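Local coordinates for protein 3-keto-5-aminohexanoate cleavage enzyme (Ralstonia eutropha, PDB 3C6C) that probably cleaves 3-keto-5-aminohexanoate or a related beta-keto acid, and binds a metal ion, within a TIM beta/alpha-barrel, at residues E226-Q231 and M254-L259; T168-A173 and E202-G207; N164-L169 and I193-Q198. One frame throughout, in Å; residues are numbered along the deposited sequence.

All three contacts lie in the outer layer of the TIM barrel. Interactions 2 and 3 are neighbours, with centres about 8 Å apart, and both use helix 166-179. Interaction 3 joins this helix to helix 190-201 through a buried aromatic ring. Interaction 2 joins it to the loop after helix 190-201, where the contact is only partly buried and a salt bridge and a water take part. Interaction 1 pairs helices 225-232 and 250-260; its centre is about 26 Å from that of interaction 2 and 23 Å from that of interaction 3. It is buried and rests on one selenomethionine. Q231 of interaction 1 still packs on I193 of interaction 3. All three border the third subunit.

Interaction 1: E226-Q231 and M254-L259; sequences ETMIYQ and MAQAAL
The side chain of Q256 runs past that of M228, the two pointing in opposite directions. M228 is a selenomethionine. Its CE lies against the start of the glutamine chain, 3.8 Å from Q256 CB. Its SE is also 3.8 Å from Q256 CG. Beyond CG the glutamine bends away at chi2 (60°), which leaves the methylenes to M228 and carries the amide elsewhere. The amide oxygen OE1 is hydrogen-bonded to T225 OG1, in the first residue of helix 225-232, and also to NE2 of Q256 in the second subunit. The buried polar end is therefore tied to its own chain and to the second subunit.

A257 comes next and meets the selenium of the same side chain. M228 SE sits 3.4 Å from A257 CA, a tight approach to the backbone, and 3.9 Å from A257 CB. In M228, CG anti to the backbone N (chi1 -162°) and an extended chi2 carry SE across to the neighbouring helix of the barrel; the bend at chi3 (-62°) then turns CE toward Q256. Each helix follows one of the parallel strands 210-214 and 240-244. M253 and L260 of helix 250-260 also touch M228.

Further along, L259 packs on L259 of the second subunit, which Q256 touches as well.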
ATOM      1  N   GLU A 226      -1.941   6.118   4.687  1.00 18.63           N
ATOM      2  CA  GLU A 226      -2.080   5.505   3.380  1.00 17.89           C
ATOM      3  C   GLU A 226      -1.974   6.567   2.298  1.00 16.44           C
ATOM      4  O   GLU A 226      -1.356   6.355   1.242  1.00 17.30           O
ATOM      5  CB  GLU A 226      -3.396   4.715   3.276  1.00 19.42           C
ATOM      6  CG  GLU A 226      -3.388   3.445   4.097  1.00 20.88           C
ATOM      7  CD  GLU A 226      -3.974   3.604   5.519  1.00 25.64           C
ATOM      8  OE1 GLU A 226      -3.990   4.720   6.134  1.00 23.69           O
ATOM      9  OE2 GLU A 226      -4.434   2.570   6.054  1.00 30.93           O
ATOM     10  N   THR A 227      -2.560   7.727   2.575  1.00 15.97           N
ATOM     11  CA  THR A 227      -2.543   8.823   1.628  1.00 18.71           C
ATOM     12  C   THR A 227      -1.119   9.302   1.453  1.00 17.75           C
ATOM     13  O   THR A 227      -0.649   9.505   0.340  1.00 17.17           O
ATOM     14  CB  THR A 227      -3.441  10.004   2.069  1.00 19.04           C
ATOM     15  OG1 THR A 227      -4.796   9.560   2.157  1.00 19.11           O
ATOM     16  CG2 THR A 227      -3.339  11.173   1.081  1.00 18.06           C
HETATM   17  N   MSE A 228      -0.446   9.454   2.582  1.00 19.30           N
HETATM   18  CA  MSE A 228       0.918   9.983   2.592  1.00 19.07           C
HETATM   19  C   MSE A 228       1.883   9.064   1.846  1.00 17.82           C
HETATM   20  O   MSE A 228       2.682   9.517   1.030  1.00 18.75           O
HETATM   21  CB  MSE A 228       1.424  10.231   4.030  1.00 19.49           C
HETATM   22  CG  MSE A 228       2.626  11.167   4.017  1.00 18.41           C
HETATM   23 SE   MSE A 228       3.328  11.529   5.751  0.75 10.19          SE
HETATM   24  CE  MSE A 228       1.818  12.363   6.541  1.00 16.98           C
ATOM     25  N   ILE A 229       1.762   7.757   2.069  1.00 18.99           N
ATOM     26  CA  ILE A 229       2.650   6.764   1.415  1.00 19.43           C
ATOM     27  C   ILE A 229       2.442   6.763  -0.102  1.00 18.03           C
ATOM     28  O   ILE A 229       3.384   6.761  -0.904  1.00 19.01           O
ATOM     29  CB  ILE A 229       2.417   5.318   1.957  1.00 20.03           C
ATOM     30  CG1 ILE A 229       2.975   5.202   3.373  1.00 21.48           C
ATOM     31  CG2 ILE A 229       3.079   4.267   1.038  1.00 26.93           C
ATOM     32  CD1 ILE A 229       2.601   3.912   4.094  1.00 25.89           C
ATOM     33  N   TYR A 230       1.168   6.771  -0.456  1.00 18.81           N
ATOM     34  CA  TYR A 230       0.753   6.711  -1.875  1.00 17.71           C
ATOM     35  C   TYR A 230       1.266   7.927  -2.642  1.00 18.57           C
ATOM     36  O   TYR A 230       1.912   7.808  -3.698  1.00 18.28           O
ATOM     37  CB  TYR A 230      -0.770   6.585  -2.018  1.00 19.15           C
ATOM     38  CG  TYR A 230      -1.252   6.942  -3.398  1.00 15.34           C
ATOM     39  CD1 TYR A 230      -0.963   6.125  -4.487  1.00 17.78           C
ATOM     40  CD2 TYR A 230      -1.977   8.098  -3.626  1.00 17.97           C
ATOM     41  CE1 TYR A 230      -1.396   6.461  -5.778  1.00 16.98           C
ATOM     42  CE2 TYR A 230      -2.416   8.438  -4.875  1.00 17.95           C
ATOM     43  CZ  TYR A 230      -2.123   7.618  -5.962  1.00 20.34           C
ATOM     44  OH  TYR A 230      -2.563   7.964  -7.197  1.00 20.01           O
ATOM     45  N   GLN A 231       1.022   9.100  -2.067  1.00 16.98           N
ATOM     46  CA  GLN A 231       1.417  10.339  -2.705  1.00 17.20           C
ATOM     47  C   GLN A 231       2.941  10.484  -2.698  1.00 18.66           C
ATOM     48  O   GLN A 231       3.531  11.001  -3.639  1.00 18.74           O
ATOM     49  CB  GLN A 231       0.674  11.559  -2.157  1.00 16.37           C
ATOM     50  CG  GLN A 231      -0.781  11.546  -2.543  1.00 17.33           C
ATOM     51  CD  GLN A 231      -1.586  12.809  -2.271  1.00 19.21           C
ATOM     52  OE1 GLN A 231      -2.603  13.039  -2.930  1.00 19.80           O
ATOM     53  NE2 GLN A 231      -1.180  13.606  -1.282  1.00 16.78           N
HETATM   54  N   MSE A 254       2.575  15.259  11.346  1.00 14.44           N
HETATM   55  CA  MSE A 254       3.982  15.644  11.538  1.00 15.41           C
HETATM   56  C   MSE A 254       4.852  14.407  11.813  1.00 15.77           C
HETATM   57  O   MSE A 254       5.891  14.184  11.170  1.00 16.34           O
HETATM   58  CB  MSE A 254       4.094  16.657  12.699  1.00 15.05           C
HETATM   59  CG  MSE A 254       5.522  17.140  13.076  1.00 15.49           C
HETATM   60 SE   MSE A 254       6.452  15.939  14.245  0.75 12.44          SE
HETATM   61  CE  MSE A 254       5.193  15.808  15.699  1.00 16.26           C
ATOM     62  N   ALA A 255       4.405  13.589  12.755  1.00 17.39           N
ATOM     63  CA  ALA A 255       5.188  12.405  13.140  1.00 15.39           C
ATOM     64  C   ALA A 255       5.271  11.436  11.955  1.00 16.27           C
ATOM     65  O   ALA A 255       6.316  10.827  11.670  1.00 14.56           O
ATOM     66  CB  ALA A 255       4.606  11.700  14.416  1.00 16.81           C
ATOM     67  N   GLN A 256       4.166  11.325  11.243  1.00 16.05           N
ATOM     68  CA  GLN A 256       4.054  10.358  10.130  1.00 18.04           C
ATOM     69  C   GLN A 256       4.965  10.764   8.985  1.00 17.13           C
ATOM     70  O   GLN A 256       5.671   9.928   8.403  1.00 17.83           O
ATOM     71  CB  GLN A 256       2.600  10.218   9.623  1.00 17.82           C
ATOM     72  CG  GLN A 256       2.482   9.129   8.569  1.00 17.34           C
ATOM     73  CD  GLN A 256       2.890   7.796   9.120  1.00 18.25           C
ATOM     74  OE1 GLN A 256       2.067   7.102   9.732  1.00 16.74           O
ATOM     75  NE2 GLN A 256       4.171   7.429   8.950  1.00 16.24           N
ATOM     76  N   ALA A 257       5.029  12.063   8.725  1.00 16.52           N
ATOM     77  CA  ALA A 257       5.954  12.589   7.706  1.00 16.80           C
ATOM     78  C   ALA A 257       7.399  12.329   8.111  1.00 16.78           C
ATOM     79  O   ALA A 257       8.193  11.833   7.316  1.00 18.51           O
ATOM     80  CB  ALA A 257       5.723  14.088   7.413  1.00 15.12           C
ATOM     81  N   ALA A 258       7.733  12.628   9.362  1.00 16.46           N
ATOM     82  CA  ALA A 258       9.106  12.416   9.859  1.00 16.31           C
ATOM     83  C   ALA A 258       9.503  10.962   9.652  1.00 17.82           C
ATOM     84  O   ALA A 258      10.610  10.661   9.206  1.00 17.33           O
ATOM     85  CB  ALA A 258       9.259  12.819  11.336  1.00 18.75           C
ATOM     86  N   LEU A 259       8.570  10.076   9.967  1.00 17.09           N
ATOM     87  CA  LEU A 259       8.825   8.628   9.907  1.00 16.83           C
ATOM     88  C   LEU A 259       9.070   8.107   8.465  1.00 18.46           C
ATOM     89  O   LEU A 259       9.747   7.086   8.254  1.00 20.44           O
ATOM     90  CB  LEU A 259       7.684   7.857  10.554  1.00 17.23           C
ATOM     91  CG  LEU A 259       7.672   7.873  12.093  1.00 16.30           C
ATOM     92  CD1 LEU A 259       6.307   7.377  12.587  1.00 19.04           C
ATOM     93  CD2 LEU A 259       8.808   7.009  12.699  1.00 16.90           C
TER

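Interaction 2: T168-A173 and E202-G207; sequences TLRAMA and EGLIDG
R170 and E202 form a two-pronged salt bridge. The guanidinium is gripped side-on: R170 NE donates to E202 OE1 at 2.8 Å with an N-H...O angle of 173°, and R170 NH2 donates to E202 OE2, also at 2.8 Å. Both oxygens use their syn lone pairs. The two planes are only 10° apart, so the pair is nearly flat. E202 OE2 has a second donor in Q198 NE2, and R170 NH1 pairs with E159 of the third subunit.

The apolar contacts lie beside this bridge. L204 CD1 rests 3.8 Å from R170 CG, against the straight aliphatic part of the arginine. L204 CB meets A173 CB at 4.0 Å. L199 of helix 190-201 touches both R170 and L204.

A water adds a polar link. It donates to A173 O at 2.8 Å and to L204 O at 2.7 Å, joining two backbone carbonyls that could not bond to each other.

G203, with positive phi (74°), ends helix 190-201 in a Schellman motif. After this turn the chain passes beside helix 166-179 and goes on to strand 210-214, as an alpha-to-beta loop of the TIM barrel.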
ATOM      1  N   THR A 168      -1.534  30.030 -15.709  1.00 19.75           N
ATOM      2  CA  THR A 168      -1.130  30.922 -14.613  1.00 20.85           C
ATOM      3  C   THR A 168      -0.014  30.340 -13.754  1.00 20.67           C
ATOM      4  O   THR A 168       0.905  31.045 -13.355  1.00 20.33           O
ATOM      5  CB  THR A 168      -2.336  31.353 -13.771  1.00 21.97           C
ATOM      6  OG1 THR A 168      -3.093  32.268 -14.570  1.00 23.40           O
ATOM      7  CG2 THR A 168      -1.919  32.039 -12.444  1.00 19.63           C
ATOM      8  N   LEU A 169      -0.086  29.039 -13.502  1.00 20.07           N
ATOM      9  CA  LEU A 169       0.925  28.372 -12.679  1.00 22.96           C
ATOM     10  C   LEU A 169       2.284  28.363 -13.384  1.00 23.46           C
ATOM     11  O   LEU A 169       3.353  28.552 -12.759  1.00 21.94           O
ATOM     12  CB  LEU A 169       0.485  26.944 -12.313  1.00 22.48           C
ATOM     13  CG  LEU A 169      -0.686  26.856 -11.322  1.00 20.67           C
ATOM     14  CD1 LEU A 169      -1.137  25.392 -11.194  1.00 17.63           C
ATOM     15  CD2 LEU A 169      -0.336  27.485  -9.966  1.00 19.88           C
ATOM     16  N   ARG A 170       2.243  28.159 -14.697  1.00 22.40           N
ATOM     17  CA  ARG A 170       3.477  28.183 -15.480  1.00 23.13           C
ATOM     18  C   ARG A 170       4.120  29.574 -15.413  1.00 23.36           C
ATOM     19  O   ARG A 170       5.335  29.712 -15.280  1.00 25.19           O
ATOM     20  CB  ARG A 170       3.238  27.774 -16.944  1.00 22.59           C
ATOM     21  CG  ARG A 170       3.038  26.311 -17.099  1.00 21.25           C
ATOM     22  CD  ARG A 170       2.583  25.979 -18.491  1.00 25.89           C
ATOM     23  NE  ARG A 170       2.699  24.547 -18.743  1.00 24.90           N
ATOM     24  CZ  ARG A 170       1.664  23.737 -18.946  1.00 24.44           C
ATOM     25  NH1 ARG A 170       0.425  24.225 -18.983  1.00 28.18           N
ATOM     26  NH2 ARG A 170       1.883  22.450 -19.142  1.00 23.55           N
ATOM     27  N   ALA A 171       3.283  30.598 -15.512  1.00 23.10           N
ATOM     28  CA  ALA A 171       3.774  31.990 -15.514  1.00 22.40           C
ATOM     29  C   ALA A 171       4.365  32.362 -14.150  1.00 21.15           C
ATOM     30  O   ALA A 171       5.428  33.020 -14.066  1.00 21.71           O
ATOM     31  CB  ALA A 171       2.673  32.957 -15.916  1.00 20.33           C
HETATM   32  N   MSE A 172       3.701  31.889 -13.099  1.00 20.75           N
HETATM   33  CA  MSE A 172       4.123  32.105 -11.698  0.50 21.09           C
HETATM   34  C   MSE A 172       5.471  31.462 -11.447  1.00 20.78           C
HETATM   35  O   MSE A 172       6.383  32.053 -10.876  1.00 20.22           O
HETATM   36  CB  MSE A 172       3.131  31.471 -10.712  0.50 22.08           C
HETATM   37  CG  MSE A 172       1.752  32.132 -10.644  0.50 23.01           C
HETATM   38 SE   MSE A 172       1.817  33.945  -9.955  0.38 25.59          SE
HETATM   39  CE  MSE A 172       1.967  33.559  -8.068  0.50 24.89           C
ATOM     40  N   ALA A 173       5.563  30.218 -11.882  1.00 19.33           N
ATOM     41  CA  ALA A 173       6.782  29.425 -11.710  1.00 19.88           C
ATOM     42  C   ALA A 173       7.941  30.171 -12.353  1.00 21.28           C
ATOM     43  O   ALA A 173       9.025  30.305 -11.776  1.00 20.21           O
ATOM     44  CB  ALA A 173       6.635  28.009 -12.324  1.00 18.49           C
ATOM     45  N   GLU A 202       9.327  20.867 -17.835  1.00 23.29           N
ATOM     46  CA  GLU A 202       9.292  22.053 -18.701  1.00 23.18           C
ATOM     47  C   GLU A 202      10.357  23.101 -18.384  1.00 22.30           C
ATOM     48  O   GLU A 202      10.395  24.189 -18.963  1.00 24.38           O
ATOM     49  CB  GLU A 202       7.904  22.689 -18.649  1.00 21.07           C
ATOM     50  CG  GLU A 202       6.858  21.795 -19.259  1.00 20.70           C
ATOM     51  CD  GLU A 202       5.484  22.418 -19.249  1.00 20.86           C
ATOM     52  OE1 GLU A 202       5.380  23.607 -18.856  1.00 23.80           O
ATOM     53  OE2 GLU A 202       4.503  21.728 -19.617  1.00 25.46           O
ATOM     54  N   GLY A 203      11.218  22.758 -17.452  1.00 21.26           N
ATOM     55  CA  GLY A 203      12.313  23.638 -17.065  1.00 21.89           C
ATOM     56  C   GLY A 203      11.882  24.829 -16.239  1.00 21.53           C
ATOM     57  O   GLY A 203      12.520  25.861 -16.262  1.00 22.79           O
ATOM     58  N   LEU A 204      10.805  24.670 -15.479  1.00 21.68           N
ATOM     59  CA  LEU A 204      10.215  25.794 -14.749  1.00 20.19           C
ATOM     60  C   LEU A 204      10.469  25.729 -13.250  1.00 22.07           C
ATOM     61  O   LEU A 204      10.057  26.609 -12.503  1.00 20.06           O
ATOM     62  CB  LEU A 204       8.718  25.892 -15.035  1.00 20.91           C
ATOM     63  CG  LEU A 204       8.306  26.407 -16.412  1.00 21.47           C
ATOM     64  CD1 LEU A 204       6.818  26.263 -16.609  1.00 20.16           C
ATOM     65  CD2 LEU A 204       8.724  27.853 -16.558  1.00 22.86           C
ATOM     66  N   ILE A 205      11.222  24.709 -12.856  1.00 21.56           N
ATOM     67  CA  ILE A 205      11.567  24.469 -11.431  1.00 20.72           C
ATOM     68  C   ILE A 205      13.064  24.244 -11.261  1.00 21.60           C
ATOM     69  O   ILE A 205      13.616  23.227 -11.656  1.00 22.14           O
ATOM     70  CB  ILE A 205      10.799  23.244 -10.836  1.00 18.68           C
ATOM     71  CG1 ILE A 205       9.266  23.372 -11.009  1.00 20.76           C
ATOM     72  CG2 ILE A 205      11.191  22.995  -9.363  1.00 18.88           C
ATOM     73  CD1 ILE A 205       8.561  24.392 -10.110  1.00 17.47           C
ATOM     74  N   ASP A 206      13.708  25.228 -10.657  1.00 20.63           N
ATOM     75  CA  ASP A 206      15.149  25.201 -10.413  1.00 20.08           C
ATOM     76  C   ASP A 206      15.609  24.349  -9.233  1.00 20.89           C
ATOM     77  O   ASP A 206      14.967  24.230  -8.188  1.00 19.74           O
ATOM     78  CB  ASP A 206      15.673  26.611 -10.205  1.00 20.10           C
ATOM     79  CG  ASP A 206      15.599  27.476 -11.473  1.00 24.72           C
ATOM     80  OD1 ASP A 206      15.270  26.963 -12.576  1.00 24.33           O
ATOM     81  OD2 ASP A 206      15.875  28.679 -11.333  1.00 25.17           O
ATOM     82  N   GLY A 207      16.781  23.775  -9.422  1.00 19.97           N
ATOM     83  CA  GLY A 207      17.462  23.061  -8.349  1.00 19.65           C
ATOM     84  C   GLY A 207      16.661  21.933  -7.738  1.00 20.20           C
ATOM     85  O   GLY A 207      15.980  21.153  -8.431  1.00 21.49           O
TER
HETATM   86  O   HOH W   1       9.895  28.066 -10.252  1.00 22.32           O

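Interaction 3: N164-L169 and I193-Q198; sequences NTTRTL and ILFGKQ
Two neighbouring helices of the TIM barrel, 166-179 and 190-201, meet where F195 of the second reaches T166 and L169 in the first turns of the other. T166 lies over one face of the ring. Its CG2 is 3.7 Å from the centroid of the F195 ring and 20° off the normal, a CH-pi contact. The methyl is offset toward the rim of the ring, and T166 CB comes 3.5 Å from F195 CZ. F195 holds its ring out from the helix with CG anti to the backbone N (chi1 -179°).

L169, one turn further along helix 166-179, meets another part of the ring. Its CD1 approaches F195 CE2 obliquely at 3.6 Å, and L169 CB is 3.8 Å from that same CE2. The leucine also touches I148. R170, in the next position, packs on F195 as well.

The contact sits at the very start of helix 166-179. T165 is the N-cap: its OG1 accepts from T168 N at 3.0 Å, with an N-H...O angle of 158°. L169 N closes the first turn on T165 O. Strand 182-187 lies between the two helices in the chain, in the beta/alpha alternation of the barrel.

While the methyl of T166 faces the ring, its OG1 is hydrogen-bonded to E159 OE1 of the third subunit. W219 of that subunit packs on T166 and on Q198. E117 of the third subunit is hydrogen-bonded to T165 OG1 and T168 OG1, and forms a salt bridge with R167.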
ATOM      1  N   ASN A 164      -6.494  28.178 -10.145  1.00 23.49           N
ATOM      2  CA  ASN A 164      -5.112  28.309 -10.590  0.50 23.25           C
ATOM      3  C   ASN A 164      -4.876  27.501 -11.861  1.00 23.93           C
ATOM      4  O   ASN A 164      -4.527  26.317 -11.814  1.00 22.13           O
ATOM      5  CB  ASN A 164      -4.162  27.851  -9.483  0.50 22.09           C
ATOM      6  CG  ASN A 164      -4.238  28.733  -8.256  0.50 24.70           C
ATOM      7  OD1 ASN A 164      -3.769  29.871  -8.256  0.50 22.43           O
ATOM      8  ND2 ASN A 164      -4.828  28.209  -7.206  0.50 16.51           N
ATOM      9  N   THR A 165      -5.076  28.168 -12.993  1.00 23.13           N
ATOM     10  CA  THR A 165      -4.954  27.536 -14.308  1.00 23.53           C
ATOM     11  C   THR A 165      -3.511  27.133 -14.508  1.00 24.42           C
ATOM     12  O   THR A 165      -2.608  27.738 -13.950  1.00 22.94           O
ATOM     13  CB  THR A 165      -5.392  28.484 -15.453  1.00 25.16           C
ATOM     14  OG1 THR A 165      -4.535  29.629 -15.450  1.00 25.71           O
ATOM     15  CG2 THR A 165      -6.845  28.953 -15.274  1.00 22.66           C
ATOM     16  N   THR A 166      -3.298  26.087 -15.282  1.00 23.93           N
ATOM     17  CA  THR A 166      -1.936  25.607 -15.523  1.00 24.25           C
ATOM     18  C   THR A 166      -1.134  26.716 -16.228  1.00 23.90           C
ATOM     19  O   THR A 166       0.092  26.833 -16.100  1.00 20.86           O
ATOM     20  CB  THR A 166      -1.923  24.276 -16.316  1.00 25.50           C
ATOM     21  OG1 THR A 166      -2.670  24.429 -17.531  1.00 23.40           O
ATOM     22  CG2 THR A 166      -2.523  23.116 -15.456  1.00 24.08           C
ATOM     23  N   ARG A 167      -1.870  27.563 -16.936  1.00 24.38           N
ATOM     24  CA  ARG A 167      -1.274  28.693 -17.666  1.00 21.85           C
ATOM     25  C   ARG A 167      -0.699  29.705 -16.672  1.00 21.83           C
ATOM     26  O   ARG A 167       0.452  30.176 -16.763  1.00 21.45           O
ATOM     27  CB  ARG A 167      -2.351  29.363 -18.529  1.00 23.83           C
ATOM     28  CG  ARG A 167      -1.892  30.561 -19.322  1.00 24.49           C
ATOM     29  CD  ARG A 167      -3.036  31.087 -20.219  1.00 25.46           C
ATOM     30  NE  ARG A 167      -4.206  31.469 -19.428  1.00 19.87           N
ATOM     31  CZ  ARG A 167      -5.467  31.291 -19.806  1.00 27.84           C
ATOM     32  NH1 ARG A 167      -5.739  30.724 -20.972  1.00 26.57           N
ATOM     33  NH2 ARG A 167      -6.461  31.655 -19.001  1.00 26.54           N
ATOM     34  N   THR A 168      -1.534  30.030 -15.709  1.00 19.75           N
ATOM     35  CA  THR A 168      -1.130  30.922 -14.613  1.00 20.85           C
ATOM     36  C   THR A 168      -0.014  30.340 -13.754  1.00 20.67           C
ATOM     37  O   THR A 168       0.905  31.045 -13.355  1.00 20.33           O
ATOM     38  CB  THR A 168      -2.336  31.353 -13.771  1.00 21.97           C
ATOM     39  OG1 THR A 168      -3.093  32.268 -14.570  1.00 23.40           O
ATOM     40  CG2 THR A 168      -1.919  32.039 -12.444  1.00 19.63           C
ATOM     41  N   LEU A 169      -0.086  29.039 -13.502  1.00 20.07           N
ATOM     42  CA  LEU A 169       0.925  28.372 -12.679  1.00 22.96           C
ATOM     43  C   LEU A 169       2.284  28.363 -13.384  1.00 23.46           C
ATOM     44  O   LEU A 169       3.353  28.552 -12.759  1.00 21.94           O
ATOM     45  CB  LEU A 169       0.485  26.944 -12.313  1.00 22.48           C
ATOM     46  CG  LEU A 169      -0.686  26.856 -11.322  1.00 20.67           C
ATOM     47  CD1 LEU A 169      -1.137  25.392 -11.194  1.00 17.63           C
ATOM     48  CD2 LEU A 169      -0.336  27.485  -9.966  1.00 19.88           C
ATOM     49  N   ILE A 193       0.382  16.500  -8.024  1.00 17.31           N
ATOM     50  CA  ILE A 193       1.788  16.054  -8.021  1.00 15.51           C
ATOM     51  C   ILE A 193       2.275  15.859  -9.468  1.00 16.10           C
ATOM     52  O   ILE A 193       3.392  16.237  -9.829  1.00 18.28           O
ATOM     53  CB  ILE A 193       2.026  14.794  -7.172  1.00 16.17           C
ATOM     54  CG1 ILE A 193       1.725  15.128  -5.698  1.00 16.96           C
ATOM     55  CG2 ILE A 193       3.448  14.263  -7.372  1.00 18.15           C
ATOM     56  CD1 ILE A 193       1.636  13.905  -4.765  1.00 15.63           C
ATOM     57  N   LEU A 194       1.421  15.262 -10.285  1.00 16.91           N
ATOM     58  CA  LEU A 194       1.768  15.049 -11.706  1.00 17.56           C
ATOM     59  C   LEU A 194       2.034  16.375 -12.393  1.00 18.28           C
ATOM     60  O   LEU A 194       2.977  16.506 -13.197  1.00 19.08           O
ATOM     61  CB  LEU A 194       0.674  14.283 -12.456  1.00 17.90           C
ATOM     62  CG  LEU A 194       0.406  12.840 -12.033  1.00 21.25           C
ATOM     63  CD1 LEU A 194      -0.518  12.188 -13.037  1.00 16.48           C
ATOM     64  CD2 LEU A 194       1.669  12.040 -11.837  1.00 24.30           C
ATOM     65  N   PHE A 195       1.229  17.375 -12.083  1.00 18.22           N
ATOM     66  CA  PHE A 195       1.409  18.679 -12.741  1.00 18.87           C
ATOM     67  C   PHE A 195       2.722  19.323 -12.257  1.00 20.01           C
ATOM     68  O   PHE A 195       3.439  19.966 -13.019  1.00 19.51           O
ATOM     69  CB  PHE A 195       0.233  19.633 -12.562  1.00 18.68           C
ATOM     70  CG  PHE A 195       0.450  20.939 -13.271  1.00 16.86           C
ATOM     71  CD1 PHE A 195       0.597  20.945 -14.659  1.00 20.51           C
ATOM     72  CD2 PHE A 195       0.629  22.114 -12.581  1.00 19.49           C
ATOM     73  CE1 PHE A 195       0.849  22.127 -15.347  1.00 21.38           C
ATOM     74  CE2 PHE A 195       0.879  23.300 -13.261  1.00 21.33           C
ATOM     75  CZ  PHE A 195       0.996  23.293 -14.654  1.00 20.79           C
ATOM     76  N   GLY A 196       3.023  19.155 -10.971  1.00 19.56           N
ATOM     77  CA  GLY A 196       4.306  19.633 -10.417  1.00 18.77           C
ATOM     78  C   GLY A 196       5.469  19.023 -11.196  1.00 19.08           C
ATOM     79  O   GLY A 196       6.456  19.684 -11.522  1.00 19.69           O
ATOM     80  N   LYS A 197       5.338  17.743 -11.496  1.00 19.70           N
ATOM     81  CA  LYS A 197       6.372  17.007 -12.237  1.00 19.24           C
ATOM     82  C   LYS A 197       6.480  17.537 -13.662  1.00 18.95           C
ATOM     83  O   LYS A 197       7.564  17.602 -14.246  1.00 19.91           O
ATOM     84  CB  LYS A 197       6.130  15.504 -12.205  1.00 19.39           C
ATOM     85  CG  LYS A 197       6.429  14.965 -10.821  1.00 23.25           C
ATOM     86  CD  LYS A 197       6.684  13.487 -10.788  1.00 29.16           C
ATOM     87  CE  LYS A 197       5.469  12.707 -11.121  1.00 26.15           C
ATOM     88  NZ  LYS A 197       5.675  11.220 -10.771  1.00 31.22           N
ATOM     89  N   GLN A 198       5.353  17.988 -14.181  1.00 18.71           N
ATOM     90  CA  GLN A 198       5.305  18.594 -15.543  1.00 20.09           C
ATOM     91  C   GLN A 198       6.045  19.930 -15.565  1.00 21.52           C
ATOM     92  O   GLN A 198       6.766  20.248 -16.507  1.00 22.43           O
ATOM     93  CB  GLN A 198       3.869  18.813 -16.023  1.00 20.28           C
ATOM     94  CG  GLN A 198       3.800  19.417 -17.416  1.00 24.66           C
ATOM     95  CD  GLN A 198       4.271  18.468 -18.495  1.00 24.77           C
ATOM     96  OE1 GLN A 198       4.202  17.254 -18.338  1.00 24.09           O
ATOM     97  NE2 GLN A 198       4.732  19.022 -19.621  1.00 25.83           N
TER